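Local coordinates for protein NtrC family transcriptional regulator (PDB 2Q5C) that probably acts as an ATP-dependent, sequence-specific DNA-binding transcriptional regulator of the NtrC type, of which this chain is the N-terminal, probably sensory, PrpR_N-type domain, at residues A[81-86]-A[164-169]; A[97-102]-A[145-150]; A[103-108]-A[120-125]; A[56-61]-A[74-79]. All coordinates share one frame; numbering follows the deposited sequence. Where two conformers were deposited one is given.

Contact 1: residues A[81-86]-A[164-169]; sequences FDTMRA and ETINSG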
loop_
_atom_site.group_PDB
_atom_site.type_symbol
_atom_site.label_atom_id
_atom_site.label_comp_id
_atom_site.label_asym_id
_atom_site.label_seq_id
_atom_site.Cartn_x
_atom_site.Cartn_y
_atom_site.Cartn_z
ATOM N N PHE A 81 -9.389 -9.430 1.651
ATOM C CA PHE A 81 -10.473 -9.069 0.724
ATOM C C PHE A 81 -9.980 -8.024 -0.306
ATOM O O PHE A 81 -10.396 -8.063 -1.481
ATOM C CB PHE A 81 -11.682 -8.523 1.488
ATOM C CG PHE A 81 -12.913 -8.388 0.650
ATOM C CD1 PHE A 81 -13.557 -9.516 0.179
ATOM C CD2 PHE A 81 -13.460 -7.148 0.386
ATOM C CE1 PHE A 81 -14.720 -9.409 -0.594
ATOM C CE2 PHE A 81 -14.631 -7.031 -0.368
ATOM C CZ PHE A 81 -15.254 -8.165 -0.848
ATOM N N ASP A 82 -9.105 -7.109 0.097
ATOM C CA ASP A 82 -8.485 -6.174 -0.859
ATOM C C ASP A 82 -7.796 -6.984 -1.959
ATOM O O ASP A 82 -7.881 -6.653 -3.167
ATOM C CB ASP A 82 -7.384 -5.326 -0.200
ATOM C CG ASP A 82 -7.888 -4.296 0.819
ATOM O OD1 ASP A 82 -8.999 -3.772 0.645
ATOM O OD2 ASP A 82 -7.071 -4.013 1.747
ATOM N N THR A 83 -7.072 -8.030 -1.566
ATOM C CA THR A 83 -6.352 -8.871 -2.547
ATOM C C THR A 83 -7.343 -9.610 -3.463
ATOM O O THR A 83 -7.153 -9.647 -4.674
ATOM C CB THR A 83 -5.446 -9.845 -1.811
ATOM O OG1 THR A 83 -4.484 -9.089 -1.065
ATOM C CG2 THR A 83 -4.660 -10.687 -2.828
ATOM N N MET A 84 -8.388 -10.189 -2.896
ATOM C CA MET A 84 -9.355 -10.895 -3.708
ATOM C C MET A 84 -9.996 -9.956 -4.696
ATOM O O MET A 84 -10.127 -10.321 -5.862
ATOM C CB MET A 84 -10.403 -11.567 -2.827
ATOM C CG MET A 84 -9.822 -12.583 -1.878
ATOM S SD MET A 84 -8.876 -13.903 -2.691
ATOM C CE MET A 84 -10.207 -14.964 -3.296
ATOM N N ARG A 85 -10.390 -8.752 -4.262
ATOM C CA ARG A 85 -10.987 -7.776 -5.209
ATOM C C ARG A 85 -10.058 -7.548 -6.408
ATOM O O ARG A 85 -10.517 -7.505 -7.561
ATOM C CB ARG A 85 -11.180 -6.416 -4.541
ATOM C CG ARG A 85 -12.360 -6.282 -3.594
ATOM C CD ARG A 85 -12.262 -4.944 -2.889
ATOM N NE ARG A 85 -13.557 -4.504 -2.371
ATOM C CZ ARG A 85 -13.722 -3.508 -1.503
ATOM N NH1 ARG A 85 -12.691 -2.846 -1.046
ATOM N NH2 ARG A 85 -14.954 -3.201 -1.080
ATOM N N ALA A 86 -8.759 -7.427 -6.148
ATOM C CA ALA A 86 -7.817 -7.168 -7.228
ATOM C C ALA A 86 -7.691 -8.369 -8.145
ATOM O O ALA A 86 -7.666 -8.188 -9.376
ATOM C CB ALA A 86 -6.465 -6.751 -6.690
ATOM N N GLU A 164 -2.698 -4.795 -12.141
ATOM C CA GLU A 164 -3.918 -4.517 -11.419
ATOM C C GLU A 164 -3.518 -4.262 -9.953
ATOM O O GLU A 164 -2.985 -5.149 -9.262
ATOM C CB GLU A 164 -4.849 -5.711 -11.476
ATOM C CG GLU A 164 -6.160 -5.458 -10.721
ATOM C CD GLU A 164 -7.152 -4.608 -11.505
ATOM O OE1 GLU A 164 -7.137 -4.645 -12.765
ATOM O OE2 GLU A 164 -7.959 -3.897 -10.866
ATOM N N THR A 165 -3.754 -3.027 -9.505
ATOM C CA THR A 165 -3.305 -2.597 -8.182
ATOM C C THR A 165 -4.238 -3.057 -7.092
ATOM O O THR A 165 -5.454 -2.973 -7.231
ATOM C CB THR A 165 -3.175 -1.062 -8.152
ATOM O OG1 THR A 165 -2.324 -0.646 -9.217
ATOM C CG2 THR A 165 -2.557 -0.600 -6.882
ATOM N N ILE A 166 -3.657 -3.530 -5.989
ATOM C CA ILE A 166 -4.449 -3.887 -4.814
ATOM C C ILE A 166 -4.706 -2.606 -4.062
ATOM O O ILE A 166 -3.739 -1.942 -3.661
ATOM C CB ILE A 166 -3.694 -4.861 -3.918
ATOM C CG1 ILE A 166 -3.390 -6.155 -4.677
ATOM C CG2 ILE A 166 -4.520 -5.223 -2.674
ATOM C CD1 ILE A 166 -2.392 -7.026 -3.944
ATOM N N ASN A 167 -5.985 -2.291 -3.874
ATOM C CA ASN A 167 -6.383 -1.017 -3.254
ATOM C C ASN A 167 -6.716 -1.201 -1.791
ATOM O O ASN A 167 -6.674 -2.290 -1.264
ATOM C CB ASN A 167 -7.564 -0.424 -4.027
ATOM C CG ASN A 167 -7.174 -0.023 -5.458
ATOM O OD1 ASN A 167 -6.088 0.537 -5.686
ATOM N ND2 ASN A 167 -8.031 -0.366 -6.426
ATOM N N SER A 168 -7.047 -0.088 -1.172
ATOM C CA SER A 168 -7.467 -0.045 0.206
ATOM C C SER A 168 -8.782 0.683 0.184
ATOM O O SER A 168 -9.122 1.368 -0.790
ATOM C CB SER A 168 -6.479 0.773 1.022
ATOM O OG SER A 168 -6.876 0.740 2.372
ATOM N N GLY A 169 -9.508 0.575 1.269
ATOM C CA GLY A 169 -10.815 1.193 1.318
ATOM C C GLY A 169 -11.026 2.068 2.524
ATOM O O GLY A 169 -10.113 2.303 3.329
HETATM O O HOH W 1 -8.328 -4.028 -4.006
HETATM O O HOH W 2 -5.999 -1.942 2.983
HETATM O O HOH W 3 -9.351 -2.080 2.688
#
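Helix 80-90 and the chain leaving strand 162-165 meet between the two parallel sheets of this PrpR_N-type domain, and D82, A86 and I166 carry the contact. The methyl CB of A86 rests on CG1 of I166 at 3.7 Å. The other branch, CG2, lies anti to the backbone N of I166 and reaches toward the preceding helical turn, 3.8 Å from CB of D82. CG of E164 sits 3.4 Å from the carbonyl O of A86, while its carboxylate turns off to a salt bridge with R92. No direct hydrogen bond joins the segments; three waters make the polar links. One takes the N-H of N167 and donates to O of D82 at 2.8 Å. A second links S168 OG to D82 OD2, 2.6 Å from the water, and a third joins D82 OD1 to the N of G169, weakly on the glycine side. Two acceptors, D82 OD1 and N167 O, face each other at 3.4 Å, probably offset by these waters and by the N of T79, which bonds to D82 OD2 in a capping box that helps to hold the carboxylate. Behind the contact, A86 and I166 both lean on V147 of strand 145-148, and M84 faces helix 109-116.

Contact 2: residues A[97-102]-A[145-150]; sequences LALIAY and IVVSGK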
loop_
_atom_site.group_PDB
_atom_site.type_symbol
_atom_site.label_atom_id
_atom_site.label_comp_id
_atom_site.label_asym_id
_atom_site.label_seq_id
_atom_site.Cartn_x
_atom_site.Cartn_y
_atom_site.Cartn_z
ATOM N N LEU A 97 -1.836 -15.384 -13.401
ATOM C CA LEU A 97 -1.408 -14.110 -12.820
ATOM C C LEU A 97 -0.192 -14.273 -11.940
ATOM O O LEU A 97 0.012 -15.336 -11.372
ATOM C CB LEU A 97 -2.543 -13.559 -11.924
ATOM C CG LEU A 97 -4.000 -13.727 -12.355
ATOM C CD1 LEU A 97 -4.950 -13.241 -11.269
ATOM C CD2 LEU A 97 -4.254 -12.970 -13.628
ATOM N N ALA A 98 0.577 -13.198 -11.793
ATOM C CA ALA A 98 1.609 -13.125 -10.755
ATOM C C ALA A 98 1.059 -12.273 -9.630
ATOM O O ALA A 98 0.599 -11.165 -9.890
ATOM C CB ALA A 98 2.889 -12.489 -11.283
ATOM N N LEU A 99 1.111 -12.790 -8.413
ATOM C CA LEU A 99 0.727 -11.996 -7.243
ATOM C C LEU A 99 2.011 -11.668 -6.520
ATOM O O LEU A 99 2.733 -12.577 -6.082
ATOM C CB LEU A 99 -0.187 -12.839 -6.369
ATOM C CG LEU A 99 -0.664 -12.195 -5.061
ATOM C CD1 LEU A 99 -1.492 -10.954 -5.340
ATOM C CD2 LEU A 99 -1.482 -13.247 -4.345
ATOM N N ILE A 100 2.303 -10.373 -6.391
ATOM C CA ILE A 100 3.571 -9.947 -5.820
ATOM C C ILE A 100 3.309 -9.295 -4.474
ATOM O O ILE A 100 2.544 -8.322 -4.381
ATOM C CB ILE A 100 4.360 -9.008 -6.767
ATOM C CG1 ILE A 100 4.676 -9.759 -8.080
ATOM C CG2 ILE A 100 5.647 -8.489 -6.079
ATOM C CD1 ILE A 100 5.455 -8.991 -9.104
ATOM N N ALA A 101 3.903 -9.848 -3.430
ATOM C CA ALA A 101 3.681 -9.308 -2.087
ATOM C C ALA A 101 4.989 -8.904 -1.434
ATOM O O ALA A 101 6.042 -9.455 -1.739
ATOM C CB ALA A 101 2.983 -10.312 -1.224
ATOM N N TYR A 102 4.908 -7.937 -0.526
ATOM C CA TYR A 102 6.045 -7.497 0.271
ATOM C C TYR A 102 6.253 -8.422 1.457
ATOM O O TYR A 102 5.372 -8.537 2.306
ATOM C CB TYR A 102 5.784 -6.088 0.808
ATOM C CG TYR A 102 6.955 -5.455 1.541
ATOM C CD1 TYR A 102 8.152 -5.232 0.882
ATOM C CD2 TYR A 102 6.839 -5.035 2.877
ATOM C CE1 TYR A 102 9.225 -4.626 1.504
ATOM C CE2 TYR A 102 7.944 -4.430 3.524
ATOM C CZ TYR A 102 9.116 -4.231 2.811
ATOM O OH TYR A 102 10.246 -3.612 3.349
ATOM N N ILE A 145 0.238 -10.781 -16.467
ATOM C CA ILE A 145 -0.660 -10.020 -15.578
ATOM C C ILE A 145 -0.042 -10.029 -14.185
ATOM O O ILE A 145 0.281 -11.077 -13.664
ATOM C CB ILE A 145 -2.038 -10.677 -15.505
ATOM C CG1 ILE A 145 -2.651 -10.905 -16.906
ATOM C CG2 ILE A 145 -3.002 -9.814 -14.660
ATOM C CD1 ILE A 145 -3.762 -11.909 -16.935
ATOM N N VAL A 146 0.094 -8.837 -13.609
ATOM C CA VAL A 146 0.671 -8.696 -12.266
ATOM C C VAL A 146 -0.338 -8.003 -11.332
ATOM O O VAL A 146 -0.882 -6.949 -11.687
ATOM C CB VAL A 146 1.940 -7.833 -12.317
ATOM C CG1 VAL A 146 2.447 -7.494 -10.911
ATOM C CG2 VAL A 146 3.023 -8.548 -13.093
ATOM N N VAL A 147 -0.554 -8.598 -10.153
ATOM C CA VAL A 147 -1.453 -8.037 -9.101
ATOM C C VAL A 147 -0.543 -7.713 -7.929
ATOM O O VAL A 147 0.131 -8.596 -7.403
ATOM C CB VAL A 147 -2.478 -9.068 -8.685
ATOM C CG1 VAL A 147 -3.383 -8.525 -7.562
ATOM C CG2 VAL A 147 -3.324 -9.458 -9.857
ATOM N N SER A 148 -0.494 -6.437 -7.549
ATOM C CA SER A 148 0.401 -6.025 -6.481
ATOM C C SER A 148 0.071 -4.607 -6.073
ATOM O O SER A 148 -0.926 -4.022 -6.509
ATOM C CB SER A 148 1.872 -6.087 -6.962
ATOM O OG SER A 148 2.816 -6.043 -5.884
ATOM N N GLY A 149 0.937 -4.042 -5.244
ATOM C CA GLY A 149 0.849 -2.610 -4.957
ATOM C C GLY A 149 1.254 -1.737 -6.134
ATOM O O GLY A 149 1.842 -2.205 -7.129
ATOM N N LYS A 150 0.974 -0.449 -6.019
ATOM C CA LYS A 150 1.089 0.482 -7.134
ATOM C C LYS A 150 2.496 0.619 -7.714
ATOM O O LYS A 150 2.653 0.734 -8.934
ATOM C CB LYS A 150 0.552 1.870 -6.716
ATOM C CG LYS A 150 0.484 2.911 -7.829
ATOM C CD LYS A 150 -0.418 2.480 -8.967
ATOM C CE LYS A 150 -1.029 3.690 -9.701
ATOM N NZ LYS A 150 -0.004 4.630 -10.277
#
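Backbone hydrogen bonds from A98 and I100 to I145 and V147 pair two central parallel strands, 96-102 and 145-148, whose short axes run 25° apart. A98 alternates in the parallel manner: its N donates to O of I145 at 2.8 Å, and its O receives the N of V147 at 2.8 Å. I100 N then reaches O of V147 at 3.0 Å, and all three bonds are close to straight. A fourth bond comes from a side chain: S148 OG, trans to its own N across the CA-CB bond (chi1 -164°), donates to O of I100 at 2.7 Å, from above the carbonyl plane and well off its axis. The buried hydroxyl spends its proton on this carbonyl. Apolar contacts fill both faces. On one, the leucine methyl CD2 of L97 lies 3.5 Å from CD1 of I145, and L99 CD1 sits 3.8 Å from CG1 of V147. On the other, I100 sends CD1 to CG1 of V146, 3.8 Å away, beside the smaller A98. Helix 131-140 packs over the A98, I100 and V146 face through V138, L134 and I135, whereas helix 80-90 approaches L97, I145 and V147; strand 119-125 flanks strand 96-102.

Contact 3: residues A[103-108]-A[120-125]; sequences KHSIVD and IKEFLF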
loop_
_atom_site.group_PDB
_atom_site.type_symbol
_atom_site.label_atom_id
_atom_site.label_comp_id
_atom_site.label_asym_id
_atom_site.label_seq_id
_atom_site.Cartn_x
_atom_site.Cartn_y
_atom_site.Cartn_z
ATOM N N LYS A 103 7.426 -9.062 1.492
ATOM C CA LYS A 103 7.888 -9.945 2.590
ATOM C C LYS A 103 7.100 -11.235 2.814
ATOM O O LYS A 103 7.698 -12.318 2.848
ATOM C CB LYS A 103 8.126 -9.161 3.901
ATOM C CG LYS A 103 9.244 -8.155 3.767
ATOM C CD LYS A 103 9.620 -7.448 5.072
ATOM C CE LYS A 103 10.791 -6.509 4.846
ATOM N NZ LYS A 103 11.204 -5.711 6.061
ATOM N N HIS A 104 5.783 -11.125 2.954
ATOM C CA HIS A 104 4.939 -12.255 3.329
ATOM C C HIS A 104 3.609 -12.229 2.556
ATOM O O HIS A 104 3.080 -11.155 2.236
ATOM C CB HIS A 104 4.662 -12.245 4.850
ATOM C CG HIS A 104 5.901 -12.274 5.703
ATOM N ND1 HIS A 104 6.764 -13.352 5.733
ATOM C CD2 HIS A 104 6.411 -11.364 6.569
ATOM C CE1 HIS A 104 7.756 -13.100 6.573
ATOM N NE2 HIS A 104 7.565 -11.899 7.094
ATOM N N SER A 105 3.066 -13.411 2.288
ATOM C CA SER A 105 1.725 -13.534 1.718
ATOM C C SER A 105 0.671 -12.897 2.622
ATOM O O SER A 105 0.772 -12.976 3.848
ATOM C CB SER A 105 1.362 -15.011 1.558
ATOM O OG SER A 105 2.401 -15.707 0.886
ATOM N N ILE A 106 -0.328 -12.278 2.004
ATOM C CA ILE A 106 -1.502 -11.777 2.731
ATOM C C ILE A 106 -2.618 -12.835 2.748
ATOM O O ILE A 106 -3.258 -13.101 3.778
ATOM C CB ILE A 106 -2.022 -10.449 2.112
ATOM C CG1 ILE A 106 -1.010 -9.318 2.320
ATOM C CG2 ILE A 106 -3.340 -10.044 2.720
ATOM C CD1 ILE A 106 -0.077 -9.071 1.137
ATOM N N VAL A 107 -2.870 -13.404 1.578
ATOM C CA VAL A 107 -3.867 -14.445 1.432
ATOM C C VAL A 107 -3.114 -15.687 0.939
ATOM O O VAL A 107 -2.106 -15.569 0.238
ATOM C CB VAL A 107 -5.025 -13.989 0.475
ATOM C CG1 VAL A 107 -4.471 -13.578 -0.847
ATOM C CG2 VAL A 107 -6.086 -15.063 0.337
ATOM N N ASP A 108 -3.575 -16.874 1.324
ATOM C CA ASP A 108 -3.002 -18.095 0.775
ATOM C C ASP A 108 -3.313 -18.182 -0.732
ATOM O O ASP A 108 -4.486 -18.126 -1.139
ATOM C CB ASP A 108 -3.554 -19.281 1.566
ATOM C CG ASP A 108 -2.974 -20.588 1.130
ATOM O OD1 ASP A 108 -3.313 -21.052 0.025
ATOM O OD2 ASP A 108 -2.174 -21.170 1.901
ATOM N N ILE A 120 -2.142 -18.808 -10.036
ATOM C CA ILE A 120 -1.367 -17.739 -9.437
ATOM C C ILE A 120 0.027 -18.227 -9.143
ATOM O O ILE A 120 0.198 -19.292 -8.525
ATOM C CB ILE A 120 -2.036 -17.270 -8.122
ATOM C CG1 ILE A 120 -3.332 -16.524 -8.437
ATOM C CG2 ILE A 120 -1.121 -16.341 -7.320
ATOM C CD1 ILE A 120 -4.198 -16.306 -7.265
ATOM N N LYS A 121 1.016 -17.466 -9.592
ATOM C CA LYS A 121 2.393 -17.657 -9.140
ATOM C C LYS A 121 2.702 -16.510 -8.200
ATOM O O LYS A 121 2.542 -15.353 -8.555
ATOM C CB LYS A 121 3.375 -17.686 -10.302
ATOM C CG LYS A 121 4.789 -18.081 -9.878
ATOM C CD LYS A 121 5.567 -18.739 -11.031
ATOM C CE LYS A 121 6.924 -19.308 -10.583
ATOM N NZ LYS A 121 6.841 -20.214 -9.397
ATOM N N GLU A 122 3.118 -16.847 -6.989
ATOM C CA GLU A 122 3.399 -15.843 -5.969
ATOM C C GLU A 122 4.883 -15.506 -5.968
ATOM O O GLU A 122 5.745 -16.402 -6.054
ATOM C CB GLU A 122 2.959 -16.397 -4.623
ATOM C CG GLU A 122 3.236 -15.466 -3.443
ATOM C CD GLU A 122 2.897 -16.128 -2.130
ATOM O OE1 GLU A 122 1.688 -16.296 -1.844
ATOM O OE2 GLU A 122 3.830 -16.514 -1.397
ATOM N N PHE A 123 5.180 -14.214 -5.890
ATOM C CA PHE A 123 6.546 -13.719 -5.797
ATOM C C PHE A 123 6.612 -12.797 -4.600
ATOM O O PHE A 123 5.704 -11.996 -4.391
ATOM C CB PHE A 123 6.928 -12.914 -7.042
ATOM C CG PHE A 123 6.820 -13.679 -8.356
ATOM C CD1 PHE A 123 7.961 -14.159 -8.990
ATOM C CD2 PHE A 123 5.583 -13.883 -8.963
ATOM C CE1 PHE A 123 7.861 -14.839 -10.224
ATOM C CE2 PHE A 123 5.478 -14.569 -10.186
ATOM C CZ PHE A 123 6.623 -15.049 -10.811
ATOM N N LEU A 124 7.667 -12.915 -3.810
ATOM C CA LEU A 124 7.872 -12.041 -2.642
ATOM C C LEU A 124 9.054 -11.106 -2.863
ATOM O O LEU A 124 10.038 -11.490 -3.496
ATOM C CB LEU A 124 8.074 -12.871 -1.372
ATOM C CG LEU A 124 6.937 -13.811 -0.951
ATOM C CD1 LEU A 124 7.297 -14.587 0.303
ATOM C CD2 LEU A 124 5.612 -13.051 -0.755
ATOM N N PHE A 125 8.969 -9.870 -2.373
ATOM C CA PHE A 125 10.085 -8.927 -2.439
ATOM C C PHE A 125 10.259 -8.294 -1.067
ATOM O O PHE A 125 9.303 -8.223 -0.289
ATOM C CB PHE A 125 9.952 -7.884 -3.563
ATOM C CG PHE A 125 8.960 -6.762 -3.284
ATOM C CD1 PHE A 125 9.396 -5.471 -2.977
ATOM C CD2 PHE A 125 7.590 -6.993 -3.365
ATOM C CE1 PHE A 125 8.481 -4.436 -2.739
ATOM C CE2 PHE A 125 6.660 -5.948 -3.107
ATOM C CZ PHE A 125 7.104 -4.689 -2.796
#
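S105 and E122 meet where the loop leaving strand 96-102 folds back over the neighbouring strand 119-125 of a parallel sheet, the start of a beta-alpha-beta connection through helix 109-116. The glutamate stands out from its strand with CG anti to the backbone N (chi1 178°) and the chain extended beyond it, which lifts the carboxylate to the loop. There the hydroxyl of S105 lies against both carboxylate oxygens of E122: OG makes a weak hydrogen bond to OE1 at 2.9 Å and is 2.8 Å from OE2. L124, two residues along on the same side of the strand, points its isobutyl group at the loop backbone rather than at a side chain. Its two methyls divide the task, CD1 coming within 3.4 Å of O of K103 and CD2 lying 4.0 Å from C of H104, on the H104-S105 peptide. The extended chain of K103 carries NZ to a salt bridge with D63. The ring of F125 packs edge-to-face with Y102, and its contact to the loop is made by its carbonyl. K103 N donates to O of F125 at 2.7 Å, with an angle of 159° at the hydrogen and the donor tilted 21° from the carbonyl plane.

Contact 4: residues A[56-61]-A[74-79]; sequences ISRGAT and ISIKVT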
loop_
_atom_site.group_PDB
_atom_site.type_symbol
_atom_site.label_atom_id
_atom_site.label_comp_id
_atom_site.label_asym_id
_atom_site.label_seq_id
_atom_site.Cartn_x
_atom_site.Cartn_y
_atom_site.Cartn_z
ATOM N N ILE A 56 0.520 8.208 8.390
ATOM C CA ILE A 56 -0.185 6.994 7.959
ATOM C C ILE A 56 0.276 6.654 6.553
ATOM O O ILE A 56 0.412 7.534 5.680
ATOM C CB ILE A 56 -1.730 7.193 7.993
ATOM C CG1 ILE A 56 -2.245 7.490 9.407
ATOM C CG2 ILE A 56 -2.403 5.975 7.370
ATOM C CD1 ILE A 56 -3.690 7.894 9.474
ATOM N N SER A 57 0.508 5.368 6.303
ATOM C CA SER A 57 0.922 4.892 4.974
ATOM C C SER A 57 0.532 3.438 4.887
ATOM O O SER A 57 -0.066 2.924 5.816
ATOM C CB SER A 57 2.392 5.171 4.688
ATOM O OG SER A 57 3.197 4.420 5.585
ATOM N N ARG A 58 0.847 2.774 3.773
ATOM C CA ARG A 58 0.397 1.415 3.602
ATOM C C ARG A 58 1.549 0.529 3.198
ATOM O O ARG A 58 2.478 0.950 2.510
ATOM C CB ARG A 58 -0.679 1.428 2.520
ATOM C CG ARG A 58 -1.413 0.130 2.369
ATOM C CD ARG A 58 -2.809 0.401 1.828
ATOM N NE ARG A 58 -2.813 0.650 0.394
ATOM C CZ ARG A 58 -3.200 -0.247 -0.523
ATOM N NH1 ARG A 58 -3.162 0.073 -1.802
ATOM N NH2 ARG A 58 -3.626 -1.458 -0.158
ATOM N N GLY A 59 1.460 -0.739 3.614
ATOM C CA GLY A 59 2.326 -1.769 3.066
ATOM C C GLY A 59 3.816 -1.487 3.155
ATOM O O GLY A 59 4.309 -1.031 4.207
ATOM N N ALA A 60 4.561 -1.740 2.086
ATOM C CA ALA A 60 5.998 -1.588 2.093
ATOM C C ALA A 60 6.418 -0.157 2.454
ATOM O O ALA A 60 7.422 0.058 3.169
ATOM C CB ALA A 60 6.580 -1.999 0.762
ATOM N N THR A 61 5.669 0.820 1.945
ATOM C CA THR A 61 5.985 2.218 2.257
ATOM C C THR A 61 6.018 2.453 3.757
ATOM O O THR A 61 6.901 3.160 4.258
ATOM C CB THR A 61 4.995 3.134 1.551
ATOM O OG1 THR A 61 5.231 3.038 0.146
ATOM C CG2 THR A 61 5.191 4.602 1.970
ATOM N N ILE A 74 1.896 4.794 11.310
ATOM C CA ILE A 74 0.796 3.816 11.333
ATOM C C ILE A 74 0.700 3.200 9.953
ATOM O O ILE A 74 0.782 3.909 8.940
ATOM C CB ILE A 74 -0.539 4.484 11.728
ATOM C CG1 ILE A 74 -0.514 4.938 13.191
ATOM C CG2 ILE A 74 -1.726 3.570 11.481
ATOM C CD1 ILE A 74 0.274 6.250 13.420
ATOM N N SER A 75 0.548 1.882 9.917
ATOM C CA SER A 75 0.436 1.148 8.681
ATOM C C SER A 75 -1.009 0.754 8.420
ATOM O O SER A 75 -1.634 0.142 9.274
ATOM C CB SER A 75 1.273 -0.118 8.769
ATOM O OG SER A 75 1.300 -0.682 7.488
ATOM N N ILE A 76 -1.538 1.123 7.252
ATOM C CA ILE A 76 -2.808 0.543 6.762
ATOM C C ILE A 76 -2.456 -0.864 6.263
ATOM O O ILE A 76 -1.559 -1.023 5.435
ATOM C CB ILE A 76 -3.412 1.359 5.590
ATOM C CG1 ILE A 76 -3.696 2.816 5.997
ATOM C CG2 ILE A 76 -4.679 0.656 5.078
ATOM C CD1 ILE A 76 -3.815 3.767 4.764
ATOM N N LYS A 77 -3.116 -1.879 6.826
ATOM C CA LYS A 77 -2.805 -3.249 6.400
ATOM C C LYS A 77 -3.508 -3.554 5.085
ATOM O O LYS A 77 -4.674 -3.188 4.939
ATOM C CB LYS A 77 -3.217 -4.260 7.465
ATOM C CG LYS A 77 -2.684 -3.966 8.872
ATOM C CD LYS A 77 -1.158 -3.904 8.918
ATOM C CE LYS A 77 -0.675 -3.446 10.304
ATOM N NZ LYS A 77 0.818 -3.435 10.416
ATOM N N VAL A 78 -2.773 -4.177 4.167
ATOM C CA VAL A 78 -3.377 -4.750 2.957
ATOM C C VAL A 78 -4.155 -6.002 3.417
ATOM O O VAL A 78 -3.590 -6.862 4.098
ATOM C CB VAL A 78 -2.330 -5.135 1.906
ATOM C CG1 VAL A 78 -3.040 -5.580 0.625
ATOM C CG2 VAL A 78 -1.371 -3.963 1.607
ATOM N N THR A 79 -5.447 -6.073 3.085
ATOM C CA THR A 79 -6.294 -7.160 3.576
ATOM C C THR A 79 -6.490 -8.269 2.558
ATOM O O THR A 79 -6.201 -8.127 1.365
ATOM C CB THR A 79 -7.659 -6.715 4.035
ATOM O OG1 THR A 79 -8.438 -6.349 2.885
ATOM C CG2 THR A 79 -7.557 -5.510 4.961
HETATM O O HOH W 4 3.232 5.346 8.111
#
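S57 lies between I74 and I76 in the parallel register of a beta-alpha-beta unit, its N donating to O of I74 at 3.0 Å and its O taking the N of I76 at 2.7 Å, the second bond almost straight. A water joins S57 OG to the same I74 carbonyl, to which it donates, so that oxygen has two donors. On the isoleucine face, CG2 of I56 packs 3.7 Å from CG1 of I76, the side chains crossing at about a right angle. R58 continues this face: its CG, swung beside the carbonyl carbon (chi1 -171°), lies 3.3 Å from O of I76, and CD rests 3.8 Å from CG2 of I76. The chain then bends at chi3 (78°), bringing NH2 within 3.8 Å of CG2 of V78. Further out, R58 NH1 is held by O of I166, which helps to place the guanidinium. On the opposite face, S75 OG bonds to S62 OG of helix 59-66, and a glycerol, probably from the crystallisation liquor, is hydrogen-bonded to N of T61. Helix 170-187 packs against I56, I74 and I76 through I177, A180 and A176, while strand 6-11 flanks strand 54-58.

In the fold
The chain folds as two four-stranded parallel sheets, each in the order 2-1-3-4; contact 4 belongs to one, contacts 2 and 3 to the other, and contact 1 lies at the passage between them. Contacts 2 and 3, with centres about 8 Å apart, share the sheet directly, since L99 N is 2.9 Å from O of K121. Contact 1 extends it on the opposite side, with I166 N 2.8 Å from O of S148. The same I166 faces the first sheet: its O lies 2.8 Å from R58 NH1 of contact 4. Between the sheets, CG of Y102 and CB of A60 approach to 3.6 Å. Glycerol lies about 3 Å from the side chain of R58, 4 Å from F125 and 5 Å from S148, and may mark a pocket.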